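Long-range contact in transcobalamin-1 (Homo sapiens, PDB 4KKI), which binds vitamin B12 with femtomolar affinity and protects it from the acid of the stomach: residues Leu118-Ile130 / Leu141-Leu154. Numbering follows the deposited sequence.
Sequences LIDKLENKFQAEI and LTNYYQLSLDVLAL
F126 and L154 interlock as reciprocal knobs in holes where helix 118-135 packs against the helix that starts at Y144, the short axes 10.3 Å apart and running roughly antiparallel at 145°. A trans chi1 sends the F126 ring in among L147, D150, V151 and L154. Its CE1 lies 3.5 Å from L147 CD1, the two side chains crossing at about a right angle, and V151 CG2 meets the same corner. D150 CB comes to 3.5 Å from F126 CD1, and its OD2 lies at the ring edge, in plane, while CG1 of I130 lies over one face, toward the rim. L154 answers by entering between I119, L122, E123 and F126; its CD2 is 3.7 Å from L122 CD2, which also touches the CB of A153. The looser margin is at the exposed L141, its CD1 3.9 Å from A128 CB and its CB against the E129 carboxylate.

Beside it the contact turns polar. E129, bent at chi2 (-86°), brings its carboxylate to the N-H groups of the turn leading into the second helix. OE1 of E129 accepts the N-H of T142 through its syn lone pair at 3.1 Å and, weakly, that of L141; OE2 takes the T142 hydroxyl (OG1) at 2.9 Å, 33° out of the carboxylate plane. S92 OG is hydrogen-bonded to both E129 OE2 and D150 OD2, which are 4.5 Å apart.

N143 then caps the helix, its OD1 accepting from Q146 N, while T142 O, N143 ND2 and Q146 NE2 bind cyanocobalamin. An apolar interlock thus holds the helix pair, and E129, in the second shell, probably helps to fix the corrinoid-binding turn. One S92 hydroxyl proton cannot fully serve two ionised carboxylates, so E129 and D150 may share an extra proton.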
ATOM      1  N   LEU A 118       3.587  -7.035 -20.771  1.00 50.96           N
ATOM      2  CA  LEU A 118       2.933  -6.521 -19.573  1.00 55.22           C
ATOM      3  C   LEU A 118       2.878  -4.998 -19.553  1.00 52.66           C
ATOM      4  O   LEU A 118       1.938  -4.412 -19.013  1.00 44.46           O
ATOM      5  CB  LEU A 118       3.633  -7.044 -18.317  1.00 43.99           C
ATOM      6  CG  LEU A 118       3.651  -8.567 -18.171  1.00 52.20           C
ATOM      7  CD1 LEU A 118       4.250  -8.981 -16.833  1.00 47.85           C
ATOM      8  CD2 LEU A 118       2.249  -9.136 -18.337  1.00 49.81           C
ATOM      9  N   ILE A 119       3.889  -4.364 -20.137  1.00 43.92           N
ATOM     10  CA  ILE A 119       3.932  -2.910 -20.215  1.00 44.88           C
ATOM     11  C   ILE A 119       2.788  -2.408 -21.090  1.00 52.53           C
ATOM     12  O   ILE A 119       2.079  -1.470 -20.724  1.00 49.64           O
ATOM     13  CB  ILE A 119       5.279  -2.409 -20.774  1.00 51.48           C
ATOM     14  CG1 ILE A 119       6.414  -2.725 -19.797  1.00 52.85           C
ATOM     15  CG2 ILE A 119       5.231  -0.914 -21.043  1.00 46.53           C
ATOM     16  CD1 ILE A 119       7.773  -2.253 -20.276  1.00 55.14           C
ATOM     17  N   ASP A 120       2.608  -3.050 -22.241  1.00 49.02           N
ATOM     18  CA  ASP A 120       1.504  -2.722 -23.133  1.00 56.67           C
ATOM     19  C   ASP A 120       0.167  -2.925 -22.427  1.00 50.13           C
ATOM     20  O   ASP A 120      -0.744  -2.107 -22.559  1.00 50.13           O
ATOM     21  CB  ASP A 120       1.567  -3.562 -24.413  1.00 64.38           C
ATOM     22  CG  ASP A 120       2.742  -3.192 -25.300  1.00 72.25           C
ATOM     23  OD1 ASP A 120       3.732  -2.638 -24.778  1.00 74.66           O
ATOM     24  OD2 ASP A 120       2.679  -3.456 -26.519  1.00 86.76           O
ATOM     25  N   LYS A 121       0.062  -4.009 -21.665  1.00 42.21           N
ATOM     26  CA  LYS A 121      -1.171  -4.315 -20.944  1.00 49.27           C
ATOM     27  C   LYS A 121      -1.437  -3.287 -19.851  1.00 48.57           C
ATOM     28  O   LYS A 121      -2.584  -2.923 -19.592  1.00 52.30           O
ATOM     29  CB  LYS A 121      -1.122  -5.728 -20.355  1.00 56.23           C
ATOM     30  CG  LYS A 121      -1.296  -6.835 -21.385  1.00 71.78           C
ATOM     31  CD  LYS A 121      -2.692  -6.810 -21.990  1.00 86.30           C
ATOM     32  CE  LYS A 121      -2.813  -7.777 -23.160  1.00 96.95           C
ATOM     33  NZ  LYS A 121      -2.460  -9.174 -22.787  1.00100.50           N
ATOM     34  N   LEU A 122      -0.366  -2.820 -19.217  1.00 47.96           N
ATOM     35  CA  LEU A 122      -0.479  -1.810 -18.173  1.00 46.01           C
ATOM     36  C   LEU A 122      -0.970  -0.485 -18.747  1.00 51.22           C
ATOM     37  O   LEU A 122      -1.735   0.230 -18.103  1.00 48.79           O
ATOM     38  CB  LEU A 122       0.860  -1.619 -17.458  1.00 34.77           C
ATOM     39  CG  LEU A 122       0.843  -0.617 -16.304  1.00 42.90           C
ATOM     40  CD1 LEU A 122      -0.171  -1.033 -15.248  1.00 40.37           C
ATOM     41  CD2 LEU A 122       2.225  -0.470 -15.693  1.00 42.46           C
ATOM     42  N   GLU A 123      -0.532  -0.166 -19.962  1.00 50.34           N
ATOM     43  CA  GLU A 123      -0.976   1.049 -20.639  1.00 48.62           C
ATOM     44  C   GLU A 123      -2.484   1.033 -20.865  1.00 51.42           C
ATOM     45  O   GLU A 123      -3.157   2.050 -20.699  1.00 53.05           O
ATOM     46  CB  GLU A 123      -0.249   1.218 -21.973  1.00 42.94           C
ATOM     47  CG  GLU A 123       1.243   1.453 -21.834  1.00 48.11           C
ATOM     48  CD  GLU A 123       1.967   1.423 -23.167  1.00 52.99           C
ATOM     49  OE1 GLU A 123       1.293   1.301 -24.210  1.00 58.66           O
ATOM     50  OE2 GLU A 123       3.211   1.517 -23.169  1.00 54.97           O
ATOM     51  N   ASN A 124      -3.009  -0.130 -21.237  1.00 48.59           N
ATOM     52  CA  ASN A 124      -4.441  -0.285 -21.450  1.00 51.99           C
ATOM     53  C   ASN A 124      -5.220  -0.216 -20.138  1.00 52.32           C
ATOM     54  O   ASN A 124      -6.242   0.463 -20.049  1.00 52.21           O
ATOM     55  CB  ASN A 124      -4.745  -1.594 -22.185  1.00 53.45           C
ATOM     56  CG  ASN A 124      -4.101  -1.653 -23.557  1.00 72.30           C
ATOM     57  OD1 ASN A 124      -3.844  -0.623 -24.179  1.00 66.98           O
ATOM     58  ND2 ASN A 124      -3.836  -2.865 -24.034  1.00 83.00           N
ATOM     59  N   LYS A 125      -4.729  -0.918 -19.121  1.00 47.86           N
ATOM     60  CA  LYS A 125      -5.384  -0.916 -17.817  1.00 51.30           C
ATOM     61  C   LYS A 125      -5.362   0.476 -17.196  1.00 52.05           C
ATOM     62  O   LYS A 125      -6.334   0.901 -16.574  1.00 48.40           O
ATOM     63  CB  LYS A 125      -4.737  -1.936 -16.876  1.00 46.01           C
ATOM     64  CG  LYS A 125      -5.000  -3.383 -17.264  1.00 48.49           C
ATOM     65  CD  LYS A 125      -4.415  -4.348 -16.246  1.00 47.68           C
ATOM     66  CE  LYS A 125      -4.626  -5.793 -16.670  1.00 42.62           C
ATOM     67  NZ  LYS A 125      -6.071  -6.129 -16.784  1.00 45.17           N
ATOM     68  N   PHE A 126      -4.253   1.184 -17.379  1.00 48.79           N
ATOM     69  CA  PHE A 126      -4.134   2.548 -16.877  1.00 51.32           C
ATOM     70  C   PHE A 126      -5.101   3.476 -17.605  1.00 54.95           C
ATOM     71  O   PHE A 126      -5.699   4.363 -16.997  1.00 56.33           O
ATOM     72  CB  PHE A 126      -2.696   3.052 -17.012  1.00 48.75           C
ATOM     73  CG  PHE A 126      -2.534   4.514 -16.706  1.00 53.35           C
ATOM     74  CD1 PHE A 126      -2.659   4.983 -15.409  1.00 50.68           C
ATOM     75  CD2 PHE A 126      -2.250   5.418 -17.715  1.00 52.44           C
ATOM     76  CE1 PHE A 126      -2.509   6.328 -15.125  1.00 48.67           C
ATOM     77  CE2 PHE A 126      -2.099   6.764 -17.439  1.00 54.13           C
ATOM     78  CZ  PHE A 126      -2.229   7.219 -16.142  1.00 46.77           C
ATOM     79  N   GLN A 127      -5.258   3.262 -18.908  1.00 58.85           N
ATOM     80  CA  GLN A 127      -6.181   4.062 -19.701  1.00 59.87           C
ATOM     81  C   GLN A 127      -7.629   3.751 -19.329  1.00 55.10           C
ATOM     82  O   GLN A 127      -8.503   4.612 -19.426  1.00 58.94           O
ATOM     83  CB  GLN A 127      -5.950   3.835 -21.196  1.00 66.73           C
ATOM     84  CG  GLN A 127      -6.653   4.844 -22.091  1.00 81.58           C
ATOM     85  CD  GLN A 127      -6.157   6.264 -21.875  1.00 95.31           C
ATOM     86  OE1 GLN A 127      -5.003   6.485 -21.503  1.00 93.12           O
ATOM     87  NE2 GLN A 127      -7.033   7.236 -22.104  1.00 98.53           N
ATOM     88  N   ALA A 128      -7.879   2.517 -18.901  1.00 45.60           N
ATOM     89  CA  ALA A 128      -9.210   2.127 -18.455  1.00 50.87           C
ATOM     90  C   ALA A 128      -9.569   2.856 -17.163  1.00 59.46           C
ATOM     91  O   ALA A 128     -10.724   3.228 -16.952  1.00 68.72           O
ATOM     92  CB  ALA A 128      -9.296   0.620 -18.265  1.00 43.44           C
ATOM     93  N   GLU A 129      -8.571   3.058 -16.306  1.00 50.55           N
ATOM     94  CA  GLU A 129      -8.752   3.833 -15.085  1.00 50.83           C
ATOM     95  C   GLU A 129      -9.167   5.255 -15.437  1.00 49.49           C
ATOM     96  O   GLU A 129     -10.085   5.814 -14.836  1.00 47.11           O
ATOM     97  CB  GLU A 129      -7.456   3.864 -14.269  1.00 43.31           C
ATOM     98  CG  GLU A 129      -6.964   2.504 -13.795  1.00 50.86           C
ATOM     99  CD  GLU A 129      -7.585   2.077 -12.477  1.00 55.73           C
ATOM    100  OE1 GLU A 129      -8.457   2.808 -11.961  1.00 49.72           O
ATOM    101  OE2 GLU A 129      -7.197   1.009 -11.955  1.00 46.09           O
ATOM    102  N   ILE A 130      -8.482   5.829 -16.422  1.00 56.67           N
ATOM    103  CA  ILE A 130      -8.755   7.188 -16.877  1.00 62.05           C
ATOM    104  C   ILE A 130     -10.161   7.309 -17.455  1.00 64.87           C
ATOM    105  O   ILE A 130     -10.902   8.238 -17.130  1.00 65.12           O
ATOM    106  CB  ILE A 130      -7.738   7.636 -17.946  1.00 67.80           C
ATOM    107  CG1 ILE A 130      -6.313   7.574 -17.393  1.00 64.98           C
ATOM    108  CG2 ILE A 130      -8.058   9.040 -18.437  1.00 76.20           C
ATOM    109  CD1 ILE A 130      -6.068   8.509 -16.228  1.00 63.94           C
ATOM    110  N   LEU A 141     -11.239   3.059 -11.554  1.00 53.90           N
ATOM    111  CA  LEU A 141     -11.683   1.689 -11.333  1.00 52.82           C
ATOM    112  C   LEU A 141     -11.243   1.222  -9.955  1.00 48.42           C
ATOM    113  O   LEU A 141     -11.973   0.511  -9.265  1.00 51.95           O
ATOM    114  CB  LEU A 141     -11.120   0.763 -12.413  1.00 50.67           C
ATOM    115  CG  LEU A 141     -11.775   0.859 -13.792  1.00 51.98           C
ATOM    116  CD1 LEU A 141     -11.019   0.024 -14.814  1.00 43.03           C
ATOM    117  CD2 LEU A 141     -13.230   0.421 -13.710  1.00 48.12           C
ATOM    118  N   THR A 142     -10.044   1.638  -9.557  1.00 47.38           N
ATOM    119  CA  THR A 142      -9.508   1.297  -8.247  1.00 42.21           C
ATOM    120  C   THR A 142      -9.330   2.540  -7.373  1.00 44.39           C
ATOM    121  O   THR A 142     -10.254   2.952  -6.674  1.00 44.92           O
ATOM    122  CB  THR A 142      -8.168   0.549  -8.362  1.00 45.52           C
ATOM    123  OG1 THR A 142      -7.209   1.378  -9.031  1.00 43.61           O
ATOM    124  CG2 THR A 142      -8.347  -0.744  -9.145  1.00 37.65           C
ATOM    125  N   ASN A 143      -8.143   3.134  -7.420  1.00 41.02           N
ATOM    126  CA  ASN A 143      -7.827   4.275  -6.569  1.00 34.41           C
ATOM    127  C   ASN A 143      -6.580   5.003  -7.064  1.00 41.52           C
ATOM    128  O   ASN A 143      -5.954   4.577  -8.034  1.00 44.62           O
ATOM    129  CB  ASN A 143      -7.625   3.808  -5.129  1.00 39.35           C
ATOM    130  CG  ASN A 143      -6.637   2.667  -5.027  1.00 40.06           C
ATOM    131  OD1 ASN A 143      -5.438   2.859  -5.215  1.00 42.16           O
ATOM    132  ND2 ASN A 143      -7.134   1.472  -4.739  1.00 40.96           N
ATOM    133  N   TYR A 144      -6.214   6.094  -6.396  1.00 36.97           N
ATOM    134  CA  TYR A 144      -5.060   6.882  -6.821  1.00 47.07           C
ATOM    135  C   TYR A 144      -3.729   6.269  -6.397  1.00 42.98           C
ATOM    136  O   TYR A 144      -2.688   6.567  -6.981  1.00 43.18           O
ATOM    137  CB  TYR A 144      -5.160   8.326  -6.327  1.00 42.07           C
ATOM    138  CG  TYR A 144      -5.746   9.283  -7.339  1.00 48.88           C
ATOM    139  CD1 TYR A 144      -6.670   8.851  -8.284  1.00 45.37           C
ATOM    140  CD2 TYR A 144      -5.361  10.616  -7.358  1.00 40.80           C
ATOM    141  CE1 TYR A 144      -7.206   9.729  -9.211  1.00 45.78           C
ATOM    142  CE2 TYR A 144      -5.884  11.497  -8.281  1.00 40.98           C
ATOM    143  CZ  TYR A 144      -6.805  11.051  -9.206  1.00 50.81           C
ATOM    144  OH  TYR A 144      -7.324  11.933 -10.126  1.00 51.33           O
ATOM    145  N   TYR A 145      -3.764   5.421  -5.376  1.00 38.43           N
ATOM    146  CA  TYR A 145      -2.581   4.679  -4.971  1.00 37.16           C
ATOM    147  C   TYR A 145      -2.129   3.778  -6.120  1.00 40.93           C
ATOM    148  O   TYR A 145      -0.948   3.747  -6.471  1.00 45.96           O
ATOM    149  CB  TYR A 145      -2.880   3.859  -3.717  1.00 33.05           C
ATOM    150  CG  TYR A 145      -1.698   3.114  -3.146  1.00 37.70           C
ATOM    151  CD1 TYR A 145      -0.843   3.723  -2.234  1.00 34.46           C
ATOM    152  CD2 TYR A 145      -1.448   1.796  -3.503  1.00 34.78           C
ATOM    153  CE1 TYR A 145       0.236   3.042  -1.703  1.00 27.11           C
ATOM    154  CE2 TYR A 145      -0.374   1.107  -2.976  1.00 37.24           C
ATOM    155  CZ  TYR A 145       0.466   1.733  -2.078  1.00 37.67           C
ATOM    156  OH  TYR A 145       1.534   1.045  -1.554  1.00 42.23           O
ATOM    157  N   GLN A 146      -3.078   3.062  -6.717  1.00 44.14           N
ATOM    158  CA  GLN A 146      -2.782   2.207  -7.863  1.00 48.13           C
ATOM    159  C   GLN A 146      -2.474   3.041  -9.100  1.00 42.16           C
ATOM    160  O   GLN A 146      -1.595   2.694  -9.890  1.00 39.81           O
ATOM    161  CB  GLN A 146      -3.938   1.245  -8.146  1.00 39.25           C
ATOM    162  CG  GLN A 146      -4.209   0.267  -7.016  1.00 37.38           C
ATOM    163  CD  GLN A 146      -5.048  -0.918  -7.451  1.00 44.00           C
ATOM    164  OE1 GLN A 146      -5.093  -1.263  -8.632  1.00 49.80           O
ATOM    165  NE2 GLN A 146      -5.716  -1.550  -6.494  1.00 45.66           N
ATOM    166  N   LEU A 147      -3.196   4.145  -9.258  1.00 38.21           N
ATOM    167  CA  LEU A 147      -2.964   5.056 -10.370  1.00 45.54           C
ATOM    168  C   LEU A 147      -1.533   5.578 -10.328  1.00 49.79           C
ATOM    169  O   LEU A 147      -0.895   5.761 -11.366  1.00 44.20           O
ATOM    170  CB  LEU A 147      -3.945   6.226 -10.319  1.00 54.45           C
ATOM    171  CG  LEU A 147      -4.177   6.958 -11.640  1.00 59.07           C
ATOM    172  CD1 LEU A 147      -4.980   6.085 -12.592  1.00 57.47           C
ATOM    173  CD2 LEU A 147      -4.873   8.284 -11.406  1.00 59.05           C
ATOM    174  N   SER A 148      -1.034   5.810  -9.117  1.00 42.83           N
ATOM    175  CA  SER A 148       0.337   6.264  -8.926  1.00 45.85           C
ATOM    176  C   SER A 148       1.303   5.129  -9.229  1.00 39.86           C
ATOM    177  O   SER A 148       2.349   5.338  -9.841  1.00 47.22           O
ATOM    178  CB  SER A 148       0.546   6.760  -7.495  1.00 36.71           C
ATOM    179  OG  SER A 148      -0.344   7.814  -7.184  1.00 38.68           O
ATOM    180  N   LEU A 149       0.945   3.928  -8.786  1.00 35.30           N
ATOM    181  CA  LEU A 149       1.717   2.736  -9.114  1.00 35.19           C
ATOM    182  C   LEU A 149       1.811   2.569 -10.629  1.00 32.84           C
ATOM    183  O   LEU A 149       2.860   2.203 -11.155  1.00 35.62           O
ATOM    184  CB  LEU A 149       1.090   1.489  -8.482  1.00 33.87           C
ATOM    185  CG  LEU A 149       1.355   1.229  -6.998  1.00 40.25           C
ATOM    186  CD1 LEU A 149       0.528   0.051  -6.498  1.00 28.79           C
ATOM    187  CD2 LEU A 149       2.832   0.975  -6.767  1.00 34.02           C
ATOM    188  N   ASP A 150       0.710   2.852 -11.322  1.00 33.03           N
ATOM    189  CA  ASP A 150       0.664   2.727 -12.777  1.00 44.05           C
ATOM    190  C   ASP A 150       1.645   3.670 -13.461  1.00 42.37           C
ATOM    191  O   ASP A 150       2.452   3.246 -14.288  1.00 46.68           O
ATOM    192  CB  ASP A 150      -0.749   2.989 -13.296  1.00 41.33           C
ATOM    193  CG  ASP A 150      -1.752   1.975 -12.792  1.00 46.46           C
ATOM    194  OD1 ASP A 150      -1.342   0.842 -12.467  1.00 42.51           O
ATOM    195  OD2 ASP A 150      -2.951   2.316 -12.714  1.00 46.05           O
ATOM    196  N   VAL A 151       1.564   4.949 -13.113  1.00 39.41           N
ATOM    197  CA  VAL A 151       2.451   5.953 -13.684  1.00 34.96           C
ATOM    198  C   VAL A 151       3.907   5.639 -13.355  1.00 43.53           C
ATOM    199  O   VAL A 151       4.783   5.756 -14.211  1.00 44.40           O
ATOM    200  CB  VAL A 151       2.091   7.368 -13.189  1.00 38.55           C
ATOM    201  CG1 VAL A 151       3.088   8.392 -13.715  1.00 42.19           C
ATOM    202  CG2 VAL A 151       0.677   7.728 -13.614  1.00 37.89           C
ATOM    203  N   LEU A 152       4.156   5.222 -12.116  1.00 40.60           N
ATOM    204  CA  LEU A 152       5.506   4.893 -11.670  1.00 38.88           C
ATOM    205  C   LEU A 152       6.119   3.781 -12.514  1.00 43.54           C
ATOM    206  O   LEU A 152       7.245   3.906 -13.000  1.00 43.84           O
ATOM    207  CB  LEU A 152       5.500   4.493 -10.191  1.00 39.96           C
ATOM    208  CG  LEU A 152       6.826   4.040  -9.575  1.00 41.54           C
ATOM    209  CD1 LEU A 152       7.888   5.122  -9.707  1.00 34.68           C
ATOM    210  CD2 LEU A 152       6.634   3.652  -8.111  1.00 40.24           C
ATOM    211  N   ALA A 153       5.365   2.701 -12.694  1.00 44.45           N
ATOM    212  CA  ALA A 153       5.832   1.551 -13.461  1.00 46.25           C
ATOM    213  C   ALA A 153       6.044   1.893 -14.936  1.00 44.52           C
ATOM    214  O   ALA A 153       7.064   1.528 -15.521  1.00 45.61           O
ATOM    215  CB  ALA A 153       4.862   0.388 -13.316  1.00 40.47           C
ATOM    216  N   LEU A 154       5.080   2.592 -15.529  1.00 38.20           N
ATOM    217  CA  LEU A 154       5.180   3.011 -16.924  1.00 42.27           C
ATOM    218  C   LEU A 154       6.361   3.952 -17.142  1.00 47.49           C
ATOM    219  O   LEU A 154       7.029   3.900 -18.175  1.00 47.84           O
ATOM    220  CB  LEU A 154       3.885   3.688 -17.378  1.00 32.89           C
ATOM    221  CG  LEU A 154       2.652   2.791 -17.485  1.00 39.82           C
ATOM    222  CD1 LEU A 154       1.406   3.621 -17.756  1.00 32.57           C
ATOM    223  CD2 LEU A 154       2.851   1.745 -18.569  1.00 46.32           C
TER